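Local coordinates for protein L-iditol 2-dehydrogenase (Clostridium scindens, PDB 4OH1) that probably catalyses the NAD-dependent oxidation of L-iditol or related polyols as a zinc-containing member of the alcohol dehydrogenase family, at residues Val245-Gly248 against Ala254-Leu257. Sequence-based numbering, arbitrary orientation.
Sequences VLEG and AAKL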
# COMPACT_ATOMS: atom_id res chain seq x y z
N VAL A 245 15.22 -1.81 9.75
CA VAL A 245 15.94 -1.50 10.98
C VAL A 245 14.95 -0.98 12.04
O VAL A 245 14.14 -0.06 11.78
CB VAL A 245 17.08 -0.47 10.71
CG1 VAL A 245 17.65 0.09 11.99
CG2 VAL A 245 18.21 -1.10 9.87
N LEU A 246 15.03 -1.58 13.23
CA LEU A 246 14.12 -1.24 14.32
C LEU A 246 14.88 -0.78 15.53
O LEU A 246 15.59 -1.57 16.14
CB LEU A 246 13.32 -2.47 14.73
CG LEU A 246 12.35 -2.68 13.57
CD1 LEU A 246 12.61 -3.94 13.00
CD2 LEU A 246 10.95 -2.46 13.97
N GLU A 247 14.73 0.49 15.87
CA GLU A 247 15.52 1.13 16.97
C GLU A 247 14.69 1.27 18.24
O GLU A 247 13.77 2.10 18.31
CB GLU A 247 16.05 2.49 16.56
CG GLU A 247 17.32 2.97 17.35
CD GLU A 247 17.25 2.77 18.88
OE1 GLU A 247 16.46 3.44 19.59
OE2 GLU A 247 18.02 1.92 19.35
N GLY A 248 15.01 0.41 19.21
CA GLY A 248 14.30 0.35 20.49
C GLY A 248 15.17 0.63 21.73
O GLY A 248 14.69 0.52 22.83
N ALA A 254 23.04 3.82 18.95
CA ALA A 254 22.32 2.71 18.31
C ALA A 254 21.52 3.28 17.13
O ALA A 254 21.44 2.69 16.07
CB ALA A 254 21.37 2.05 19.30
N ALA A 255 20.95 4.45 17.32
CA ALA A 255 20.20 5.05 16.25
C ALA A 255 21.01 5.36 15.04
O ALA A 255 20.58 5.13 13.92
CB ALA A 255 19.50 6.32 16.77
N LYS A 256 22.18 5.94 15.25
CA LYS A 256 23.09 6.20 14.15
C LYS A 256 23.57 4.89 13.51
O LYS A 256 23.68 4.78 12.28
CB LYS A 256 24.28 7.01 14.62
CG LYS A 256 25.21 7.37 13.49
CD LYS A 256 26.59 7.87 13.99
CE LYS A 256 27.54 7.99 12.85
NZ LYS A 256 28.80 8.41 13.26
N LEU A 257 23.89 3.90 14.31
CA LEU A 257 24.35 2.62 13.76
C LEU A 257 23.22 1.96 12.89
O LEU A 257 23.42 1.47 11.78
CB LEU A 257 24.76 1.70 14.90
CG LEU A 257 25.10 0.26 14.50
CD1 LEU A 257 26.21 0.20 13.52
CD2 LEU A 257 25.42 -0.55 15.75
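Glu247, at the end of strand 242-247 in the parallel sheet of the nucleotide-binding (Rossmann) domain, packs against Ala254 and Ala255 on helix 252-261, which follows. The two backbones are closest at Glu247 and Ala255, with their CA atoms 6.1 Å apart. Glu247 touches with two parts of its side chain. Its CG lies 3.7 Å from Ala255 CA, on the helix backbone, and 4.0 Å from the methyl carbon Ala255 CB. Its CG stands anti to the backbone N (chi1 -156°), and a bend at chi2 (-46°) turns the carboxylate off the line of the chain. OE2 then lies 3.4 Å from Ala254 CB, a van der Waals contact. No hydrogen bond joins the two segments. The carboxylate points on towards the turn after the strand, where OE2 hydrogen-bonds Thr249 OG1 and OE1 accepts from Gly250 N. This ties a buried acid to the turn between strand and helix. OE1 also has a weak hydrogen bond with Tyr274 OH. On the helix, Ala255 also packs on Leu284 of a neighbouring subunit. A strand running through a short turn into a helix packed on the sheet is typical of the beta-alpha unit of a Rossmann fold.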